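Local coordinates for protein putative metallopeptidase (Shewanella baltica OS155, PDB 3IEH) that binds zinc and probably acts as an M14-family metallocarboxypeptidase, a hydrolase that may also cleave ester bonds, at residues A[251-254]-A[255-258]; A[192-195]-A[196-199]; A[25-28]-A[29-33]. All coordinates share one frame; numbering follows the deposited sequence.

All three contacts are local, each lying along, or at the start of, one helix of the M14 peptidase fold, and none touches another. All are partly buried, each with a buried and a more exposed side. Contact 1 starts helix 253-271 and comes nearest to the zinc site; its chemistry is N-capping and a buried arginine. Contacts 2 and 3 lie on opposite sides of the chain's centre. In contact 2, within helix 191-201, a buried aromatic-leucine pair is set against a more open Arg-Asp salt bridge. Contact 3, in helix 25-39, is largely aromatic and aliphatic. Contacts 1 and 3 both pack on helix 81-91, whereas contact 2 packs against helix 253-271, the helix that contact 1 begins.

Contact 1 of 3, residues A[251-254]-A[255-258]; sequences QNFD and QRVL
N252 is the N-cap residue of helix 253-271: its OD1 accepts from Q255 N at 3.1 Å, in the amide plane and on a lone pair. The torsion about CA-CB swings the amide away from the backbone N (chi1 178°), where OD1 meets the start of the helix. Backbone bonds follow, R256 N to N252 O, V257 N to F253 O and L258 N to D254 O.

A second polar grip runs back over the turn. R256, its chain bent at chi2 and chi3, sends NH1 to Q251 O at 3.0 Å, nearly along the C=O axis and close to the guanidinium plane. Its NE forms a salt bridge with E171, which probably balances the buried charge, and W13 adds a cation-pi contact. The R256 side chain lies about 7 Å from that of zinc ligand E79. D254 instead turns to S15 and the backbone of D16.

Apolar packing centres on F253, a buried ring that also meets W13. V257 CG2 comes obliquely to its CE2 at 3.6 Å. Ring and guanidinium planes stand 85° apart; F253 CD1 lies over one face of the R256 group, offset toward its rim, with R256 NH2 3.5 Å from CD1.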
ATOM      1  N   GLN A 251     -17.860  -3.561  -0.757  1.00 19.20           N
ATOM      2  CA  GLN A 251     -18.534  -2.362  -0.288  1.00 15.95           C
ATOM      3  C   GLN A 251     -18.371  -1.248  -1.325  1.00 15.75           C
ATOM      4  O   GLN A 251     -17.619  -1.362  -2.305  1.00 18.73           O
ATOM      5  CB  GLN A 251     -17.931  -1.895   1.058  1.00 15.41           C
ATOM      6  CG  GLN A 251     -18.028  -2.890   2.233  1.00 16.12           C
ATOM      7  CD  GLN A 251     -19.453  -3.209   2.673  1.00 18.57           C
ATOM      8  OE1 GLN A 251     -20.387  -2.554   2.230  1.00 14.57           O
ATOM      9  NE2 GLN A 251     -19.624  -4.226   3.553  1.00 16.58           N
ATOM     10  N   ASN A 252     -19.059  -0.152  -1.062  1.00 14.97           N
ATOM     11  CA  ASN A 252     -19.038   1.050  -1.870  1.00 14.34           C
ATOM     12  C   ASN A 252     -17.628   1.624  -2.101  1.00 15.41           C
ATOM     13  O   ASN A 252     -16.849   1.848  -1.172  1.00 13.49           O
ATOM     14  CB  ASN A 252     -19.946   2.110  -1.242  1.00 11.98           C
ATOM     15  CG  ASN A 252     -19.930   3.412  -2.008  1.00 20.44           C
ATOM     16  OD1 ASN A 252     -18.973   4.202  -1.924  1.00 15.98           O
ATOM     17  ND2 ASN A 252     -20.999   3.655  -2.763  1.00 17.58           N
ATOM     18  N   PHE A 253     -17.343   1.894  -3.368  1.00 16.05           N
ATOM     19  CA  PHE A 253     -16.024   2.317  -3.773  1.00 17.16           C
ATOM     20  C   PHE A 253     -15.547   3.606  -3.043  1.00 17.76           C
ATOM     21  O   PHE A 253     -14.448   3.599  -2.471  1.00 20.15           O
ATOM     22  CB  PHE A 253     -15.934   2.437  -5.295  1.00 14.09           C
ATOM     23  CG  PHE A 253     -14.557   2.777  -5.770  1.00 17.26           C
ATOM     24  CD1 PHE A 253     -13.603   1.791  -5.885  1.00  4.53           C
ATOM     25  CD2 PHE A 253     -14.198   4.100  -6.049  1.00 16.38           C
ATOM     26  CE1 PHE A 253     -12.309   2.094  -6.306  1.00 15.97           C
ATOM     27  CE2 PHE A 253     -12.904   4.414  -6.458  1.00 16.63           C
ATOM     28  CZ  PHE A 253     -11.955   3.397  -6.593  1.00 15.22           C
ATOM     29  N   ASP A 254     -16.360   4.667  -3.005  1.00 15.75           N
ATOM     30  CA  ASP A 254     -15.936   5.910  -2.331  1.00 18.11           C
ATOM     31  C   ASP A 254     -15.733   5.765  -0.818  1.00 17.26           C
ATOM     32  O   ASP A 254     -14.871   6.433  -0.232  1.00 18.91           O
ATOM     33  CB  ASP A 254     -16.853   7.081  -2.679  1.00 18.00           C
ATOM     34  CG  ASP A 254     -16.729   7.495  -4.155  1.00 22.95           C
ATOM     35  OD1 ASP A 254     -15.610   7.539  -4.725  1.00 21.89           O
ATOM     36  OD2 ASP A 254     -17.763   7.796  -4.754  1.00 29.88           O
ATOM     37  N   GLN A 255     -16.485   4.872  -0.193  1.00 17.24           N
ATOM     38  CA  GLN A 255     -16.263   4.554   1.213  1.00 19.04           C
ATOM     39  C   GLN A 255     -14.886   3.933   1.397  1.00 18.70           C
ATOM     40  O   GLN A 255     -14.196   4.202   2.401  1.00 17.02           O
ATOM     41  CB  GLN A 255     -17.326   3.589   1.728  1.00 19.92           C
ATOM     42  CG  GLN A 255     -18.586   4.283   2.144  1.00 30.59           C
ATOM     43  CD  GLN A 255     -18.403   5.047   3.454  1.00 30.94           C
ATOM     44  OE1 GLN A 255     -18.070   4.454   4.495  1.00 37.85           O
ATOM     45  NE2 GLN A 255     -18.638   6.353   3.413  1.00 26.76           N
ATOM     46  N   ARG A 256     -14.484   3.111   0.422  1.00 17.98           N
ATOM     47  CA  ARG A 256     -13.169   2.468   0.470  1.00 18.29           C
ATOM     48  C   ARG A 256     -12.066   3.509   0.274  1.00 16.76           C
ATOM     49  O   ARG A 256     -11.078   3.504   0.988  1.00 14.53           O
ATOM     50  CB  ARG A 256     -13.094   1.313  -0.545  1.00 17.79           C
ATOM     51  CG  ARG A 256     -13.974   0.122  -0.133  1.00 22.05           C
ATOM     52  CD  ARG A 256     -14.634  -0.558  -1.328  1.00 18.16           C
ATOM     53  NE  ARG A 256     -13.661  -0.850  -2.364  1.00 18.27           N
ATOM     54  CZ  ARG A 256     -13.966  -1.144  -3.627  1.00 15.80           C
ATOM     55  NH1 ARG A 256     -15.223  -1.216  -4.035  1.00 22.61           N
ATOM     56  NH2 ARG A 256     -12.998  -1.375  -4.493  1.00 20.80           N
ATOM     57  N   VAL A 257     -12.270   4.424  -0.676  1.00 18.01           N
ATOM     58  CA  VAL A 257     -11.337   5.519  -0.906  1.00 16.31           C
ATOM     59  C   VAL A 257     -11.135   6.291   0.401  1.00 17.26           C
ATOM     60  O   VAL A 257      -9.997   6.549   0.810  1.00 18.15           O
ATOM     61  CB  VAL A 257     -11.853   6.505  -1.976  1.00 17.41           C
ATOM     62  CG1 VAL A 257     -10.932   7.722  -2.058  1.00 14.64           C
ATOM     63  CG2 VAL A 257     -11.997   5.832  -3.317  1.00  5.47           C
ATOM     64  N   LEU A 258     -12.237   6.663   1.050  1.00 17.70           N
ATOM     65  CA  LEU A 258     -12.185   7.426   2.319  1.00 16.87           C
ATOM     66  C   LEU A 258     -11.574   6.627   3.446  1.00 15.26           C
ATOM     67  O   LEU A 258     -10.824   7.179   4.265  1.00 16.53           O
ATOM     68  CB  LEU A 258     -13.578   7.911   2.737  1.00 16.52           C
ATOM     69  CG  LEU A 258     -14.200   8.951   1.788  1.00 21.39           C
ATOM     70  CD1 LEU A 258     -15.586   9.312   2.262  1.00 16.77           C
ATOM     71  CD2 LEU A 258     -13.357  10.210   1.636  1.00 13.79           C
TER

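Contact 2 of 3, residues A[192-195]-A[196-199]; sequences FSLD and LRDT
R197 lies alongside L194 on one turn of helix 191-201, and its side chain can be followed outward. CB rests 3.5 Å from S193 O, the carbonyl that R197 N bonds in the helical i to i+4 pattern. CG stands opposite the backbone N (chi1 -173°), and bends at chi2 and chi3 fold the chain toward D198. NE donates to D198 OD1 at 2.8 Å from above the carboxylate plane, forming a salt bridge between sequence neighbours. NH2 makes a second, weak bond to the same oxygen and also touches L194 CD2 at 3.7 Å, while NH1 goes to the carbonyl of D219. Cut back to alanine, R197 would lose NE and NH2, which would probably leave D198 OD1 without this positive mate and L194 CD2 without the guanidinium beside it. In the same turn, D198 N donates to L194 O at 3.0 Å.

Next to L194 in the chain, D195 O is gripped twice by T199, from opposite faces of its carbonyl plane: by the backbone N at 2.9 Å and by OG1 at 2.7 Å. The hydroxyl thus folds back on its own helix. On the buried side, L196 CD1 sits over one face of the F192 ring, 4.2 Å from the centroid and 21° off the normal, a CH-pi contact.

F192 and L196 press on A243 of strand 242-248, and S193 packs on L221 and F223 of strand 221-223 while its OG bonds E184 and S182. D195 and T199 meet H266 of helix 253-271. Together these contacts place helix 191-201 against strands 242-248 and 221-223 and against helix 253-271.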
ATOM      1  N   PHE A 192      -0.551   0.653  17.707  1.00 19.17           N
ATOM      2  CA  PHE A 192      -0.378   0.714  16.266  1.00 19.89           C
ATOM      3  C   PHE A 192      -1.400  -0.182  15.516  1.00 20.26           C
ATOM      4  O   PHE A 192      -2.176   0.299  14.705  1.00 18.72           O
ATOM      5  CB  PHE A 192       1.052   0.288  15.928  1.00 19.21           C
ATOM      6  CG  PHE A 192       1.342   0.281  14.468  1.00 16.80           C
ATOM      7  CD1 PHE A 192       1.553   1.466  13.794  1.00 11.29           C
ATOM      8  CD2 PHE A 192       1.388  -0.918  13.759  1.00 12.49           C
ATOM      9  CE1 PHE A 192       1.797   1.462  12.414  1.00 14.02           C
ATOM     10  CE2 PHE A 192       1.639  -0.933  12.408  1.00 11.50           C
ATOM     11  CZ  PHE A 192       1.850   0.260  11.728  1.00 15.20           C
ATOM     12  N   SER A 193      -1.373  -1.475  15.835  1.00 20.06           N
ATOM     13  CA  SER A 193      -2.254  -2.489  15.275  1.00 19.43           C
ATOM     14  C   SER A 193      -3.712  -2.173  15.569  1.00 18.70           C
ATOM     15  O   SER A 193      -4.550  -2.144  14.663  1.00 16.18           O
ATOM     16  CB  SER A 193      -1.891  -3.886  15.847  1.00 18.55           C
ATOM     17  OG  SER A 193      -0.543  -4.238  15.531  1.00 20.28           O
ATOM     18  N   LEU A 194      -4.013  -1.922  16.842  1.00 20.63           N
ATOM     19  CA  LEU A 194      -5.403  -1.716  17.274  1.00 19.00           C
ATOM     20  C   LEU A 194      -6.042  -0.444  16.727  1.00 17.37           C
ATOM     21  O   LEU A 194      -7.243  -0.431  16.479  1.00 18.45           O
ATOM     22  CB  LEU A 194      -5.499  -1.754  18.797  1.00 18.29           C
ATOM     23  CG  LEU A 194      -5.120  -3.112  19.410  1.00 21.78           C
ATOM     24  CD1 LEU A 194      -5.113  -2.984  20.910  1.00 11.46           C
ATOM     25  CD2 LEU A 194      -6.043  -4.265  18.954  1.00 21.18           C
ATOM     26  N   ASP A 195      -5.246   0.607  16.526  1.00 16.23           N
ATOM     27  CA  ASP A 195      -5.774   1.857  16.013  1.00 17.04           C
ATOM     28  C   ASP A 195      -6.114   1.744  14.541  1.00 16.48           C
ATOM     29  O   ASP A 195      -7.113   2.297  14.090  1.00 16.81           O
ATOM     30  CB  ASP A 195      -4.802   3.023  16.218  1.00 19.44           C
ATOM     31  CG  ASP A 195      -5.383   4.355  15.721  1.00 27.65           C
ATOM     32  OD1 ASP A 195      -6.365   4.836  16.324  1.00 34.09           O
ATOM     33  OD2 ASP A 195      -4.880   4.912  14.721  1.00 37.13           O
ATOM     34  N   LEU A 196      -5.268   1.062  13.772  1.00 18.52           N
ATOM     35  CA  LEU A 196      -5.553   0.848  12.349  1.00 17.48           C
ATOM     36  C   LEU A 196      -6.808   0.004  12.183  1.00 17.48           C
ATOM     37  O   LEU A 196      -7.716   0.352  11.431  1.00 18.73           O
ATOM     38  CB  LEU A 196      -4.363   0.222  11.665  1.00 19.27           C
ATOM     39  CG  LEU A 196      -3.180   1.201  11.517  1.00 20.67           C
ATOM     40  CD1 LEU A 196      -1.950   0.488  10.942  1.00 13.98           C
ATOM     41  CD2 LEU A 196      -3.558   2.438  10.671  1.00 13.43           C
ATOM     42  N   ARG A 197      -6.883  -1.077  12.949  1.00 18.78           N
ATOM     43  CA  ARG A 197      -8.050  -1.959  12.946  1.00 17.52           C
ATOM     44  C   ARG A 197      -9.328  -1.140  13.247  1.00 17.65           C
ATOM     45  O   ARG A 197     -10.317  -1.226  12.505  1.00 16.92           O
ATOM     46  CB  ARG A 197      -7.808  -3.086  13.960  1.00 17.08           C
ATOM     47  CG  ARG A 197      -8.822  -4.186  13.986  1.00 16.37           C
ATOM     48  CD  ARG A 197     -10.118  -3.780  14.682  1.00 15.82           C
ATOM     49  NE  ARG A 197      -9.899  -3.245  16.021  1.00 18.35           N
ATOM     50  CZ  ARG A 197      -9.738  -3.973  17.127  1.00 21.39           C
ATOM     51  NH1 ARG A 197      -9.740  -5.294  17.068  1.00 19.51           N
ATOM     52  NH2 ARG A 197      -9.568  -3.370  18.306  1.00 22.23           N
ATOM     53  N   ASP A 198      -9.287  -0.326  14.307  1.00 15.76           N
ATOM     54  CA  ASP A 198     -10.408   0.548  14.663  1.00 17.16           C
ATOM     55  C   ASP A 198     -10.755   1.594  13.588  1.00 17.05           C
ATOM     56  O   ASP A 198     -11.934   1.888  13.371  1.00 17.62           O
ATOM     57  CB  ASP A 198     -10.156   1.248  16.018  1.00 19.68           C
ATOM     58  CG  ASP A 198     -10.106   0.257  17.204  1.00 21.91           C
ATOM     59  OD1 ASP A 198     -10.740  -0.824  17.152  1.00 20.74           O
ATOM     60  OD2 ASP A 198      -9.420   0.558  18.191  1.00 30.51           O
ATOM     61  N   THR A 199      -9.752   2.163  12.930  1.00 16.53           N
ATOM     62  CA  THR A 199     -10.000   3.141  11.868  1.00 18.24           C
ATOM     63  C   THR A 199     -10.838   2.522  10.746  1.00 18.79           C
ATOM     64  O   THR A 199     -11.838   3.092  10.295  1.00 19.83           O
ATOM     65  CB  THR A 199      -8.679   3.687  11.277  1.00 19.15           C
ATOM     66  OG1 THR A 199      -7.891   4.258  12.333  1.00 19.82           O
ATOM     67  CG2 THR A 199      -8.955   4.724  10.217  1.00  9.39           C
TER

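Contact 3 of 3, residues A[25-28]-A[29-33]; sequences IDNF and YLLLE
I25 O accepts from Y29 N at 3.0 Å, and regular i to i+4 bonds continue through L30 N to D26 O, L31 N to N27 O and L32 N to F28 O, so residues 25-33 form the opening turns of helix 25-39. I25 and Y29 lie side by side and point the same way. I25 CG1, opposite the backbone N (chi1 -158°), comes 3.5 Å from Y29 CE2, and CD1 extends along the ring to 3.9 Å from the hydroxyl oxygen OH. Against the same ring, F28 presents its edge to the face of Y29 in an offset edge-to-face pair, the centroids 5.6 Å apart and the planes at 68°; F28 CD2 lies 3.9 Å from Y29 CD1. Farther along F28, CE2 meets L32 CD2 at 3.9 Å, these two side chains running alongside one another. N27 makes a looser contact, OD1 lying 4.1 Å from L31 CG.

F28 and L31 pack on L87 of helix 81-91, F28 also meeting W84 edge-to-face. I25 and Y29 touch P111 of helix 111-116 and Y52 of strand 52-58. The start of the helix thus packs against helices 81-91 and 111-116 and strand 52-58.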
ATOM      1  N   ILE A  25      -6.623   5.222 -15.431  1.00 16.27           N
ATOM      2  CA  ILE A  25      -5.246   5.462 -15.049  1.00 15.90           C
ATOM      3  C   ILE A  25      -4.690   6.806 -15.588  1.00 15.68           C
ATOM      4  O   ILE A  25      -3.803   7.395 -14.966  1.00 14.39           O
ATOM      5  CB  ILE A  25      -4.357   4.259 -15.486  1.00 18.63           C
ATOM      6  CG1 ILE A  25      -3.066   4.212 -14.660  1.00 17.84           C
ATOM      7  CG2 ILE A  25      -4.077   4.286 -17.010  1.00 17.49           C
ATOM      8  CD1 ILE A  25      -2.191   3.019 -14.985  1.00  8.50           C
ATOM      9  N   ASP A  26      -5.213   7.279 -16.723  1.00 15.81           N
ATOM     10  CA  ASP A  26      -4.785   8.560 -17.294  1.00 18.71           C
ATOM     11  C   ASP A  26      -5.162   9.691 -16.350  1.00 17.79           C
ATOM     12  O   ASP A  26      -4.340  10.553 -16.016  1.00 16.96           O
ATOM     13  CB  ASP A  26      -5.392   8.815 -18.690  1.00 19.12           C
ATOM     14  CG  ASP A  26      -4.812   7.896 -19.769  1.00 27.64           C
ATOM     15  OD1 ASP A  26      -3.609   7.553 -19.676  1.00 34.16           O
ATOM     16  OD2 ASP A  26      -5.550   7.526 -20.721  1.00 36.58           O
ATOM     17  N   ASN A  27      -6.416   9.684 -15.923  1.00 17.78           N
ATOM     18  CA  ASN A  27      -6.879  10.661 -14.954  1.00 17.99           C
ATOM     19  C   ASN A  27      -6.141  10.502 -13.616  1.00 16.21           C
ATOM     20  O   ASN A  27      -5.758  11.492 -12.987  1.00 15.10           O
ATOM     21  CB  ASN A  27      -8.398  10.559 -14.791  1.00 19.32           C
ATOM     22  CG  ASN A  27      -8.953  11.653 -13.908  1.00 24.32           C
ATOM     23  OD1 ASN A  27      -8.581  12.821 -14.065  1.00 29.48           O
ATOM     24  ND2 ASN A  27      -9.824  11.281 -12.954  1.00 25.81           N
ATOM     25  N   PHE A  28      -5.895   9.254 -13.212  1.00 16.79           N
ATOM     26  CA  PHE A  28      -5.156   8.979 -11.977  1.00 16.19           C
ATOM     27  C   PHE A  28      -3.817   9.705 -11.968  1.00 15.13           C
ATOM     28  O   PHE A  28      -3.501  10.445 -11.031  1.00 17.01           O
ATOM     29  CB  PHE A  28      -4.938   7.457 -11.749  1.00 18.80           C
ATOM     30  CG  PHE A  28      -4.081   7.153 -10.555  1.00 12.68           C
ATOM     31  CD1 PHE A  28      -4.619   7.140  -9.293  1.00 17.10           C
ATOM     32  CD2 PHE A  28      -2.736   6.950 -10.696  1.00  9.14           C
ATOM     33  CE1 PHE A  28      -3.834   6.905  -8.201  1.00 19.30           C
ATOM     34  CE2 PHE A  28      -1.950   6.733  -9.609  1.00 11.62           C
ATOM     35  CZ  PHE A  28      -2.494   6.724  -8.357  1.00 11.19           C
ATOM     36  N   TYR A  29      -3.046   9.517 -13.021  1.00 14.73           N
ATOM     37  CA  TYR A  29      -1.727  10.145 -13.123  1.00 17.25           C
ATOM     38  C   TYR A  29      -1.732  11.670 -13.249  1.00 18.77           C
ATOM     39  O   TYR A  29      -0.814  12.325 -12.762  1.00 20.01           O
ATOM     40  CB  TYR A  29      -0.956   9.573 -14.305  1.00 17.35           C
ATOM     41  CG  TYR A  29      -0.409   8.187 -14.078  1.00 21.89           C
ATOM     42  CD1 TYR A  29       0.331   7.880 -12.948  1.00 21.61           C
ATOM     43  CD2 TYR A  29      -0.594   7.194 -15.021  1.00 23.52           C
ATOM     44  CE1 TYR A  29       0.867   6.599 -12.766  1.00 25.66           C
ATOM     45  CE2 TYR A  29      -0.068   5.938 -14.852  1.00 24.57           C
ATOM     46  CZ  TYR A  29       0.657   5.637 -13.723  1.00 26.30           C
ATOM     47  OH  TYR A  29       1.160   4.356 -13.575  1.00 28.59           O
ATOM     48  N   LEU A  30      -2.724  12.217 -13.946  1.00 20.44           N
ATOM     49  CA  LEU A  30      -2.902  13.674 -14.062  1.00 20.88           C
ATOM     50  C   LEU A  30      -3.058  14.292 -12.675  1.00 21.61           C
ATOM     51  O   LEU A  30      -2.396  15.260 -12.362  1.00 24.14           O
ATOM     52  CB  LEU A  30      -4.130  13.986 -14.929  1.00 20.23           C
ATOM     53  CG  LEU A  30      -4.581  15.442 -15.032  1.00 24.10           C
ATOM     54  CD1 LEU A  30      -3.442  16.328 -15.517  1.00 26.02           C
ATOM     55  CD2 LEU A  30      -5.780  15.582 -15.966  1.00 24.18           C
ATOM     56  N   LEU A  31      -3.933  13.722 -11.844  1.00 23.49           N
ATOM     57  CA  LEU A  31      -4.132  14.213 -10.481  1.00 23.20           C
ATOM     58  C   LEU A  31      -2.902  13.881  -9.609  1.00 23.53           C
ATOM     59  O   LEU A  31      -2.532  14.649  -8.729  1.00 25.43           O
ATOM     60  CB  LEU A  31      -5.397  13.618  -9.842  1.00 22.82           C
ATOM     61  CG  LEU A  31      -6.759  13.787 -10.550  1.00 31.31           C
ATOM     62  CD1 LEU A  31      -7.835  12.999  -9.815  1.00 33.88           C
ATOM     63  CD2 LEU A  31      -7.201  15.260 -10.737  1.00 30.81           C
ATOM     64  N   LEU A  32      -2.267  12.743  -9.849  1.00 20.72           N
ATOM     65  CA  LEU A  32      -1.112  12.381  -9.073  1.00 21.12           C
ATOM     66  C   LEU A  32       0.001  13.400  -9.311  1.00 21.80           C
ATOM     67  O   LEU A  32       0.565  13.921  -8.373  1.00 21.72           O
ATOM     68  CB  LEU A  32      -0.623  10.968  -9.428  1.00 21.73           C
ATOM     69  CG  LEU A  32       0.532  10.459  -8.557  1.00 20.48           C
ATOM     70  CD1 LEU A  32       0.090  10.365  -7.089  1.00 23.14           C
ATOM     71  CD2 LEU A  32       1.037   9.118  -9.062  1.00 18.85           C
ATOM     72  N   GLU A  33       0.315  13.656 -10.573  1.00 22.15           N
ATOM     73  CA  GLU A  33       1.290  14.663 -10.929  1.00 23.30           C
ATOM     74  C   GLU A  33       0.939  16.004 -10.261  1.00 22.60           C
ATOM     75  O   GLU A  33       1.818  16.612  -9.636  1.00 21.53           O
ATOM     76  CB  GLU A  33       1.407  14.838 -12.455  1.00 22.83           C
ATOM     77  CG  GLU A  33       1.974  13.623 -13.204  1.00 29.90           C
TER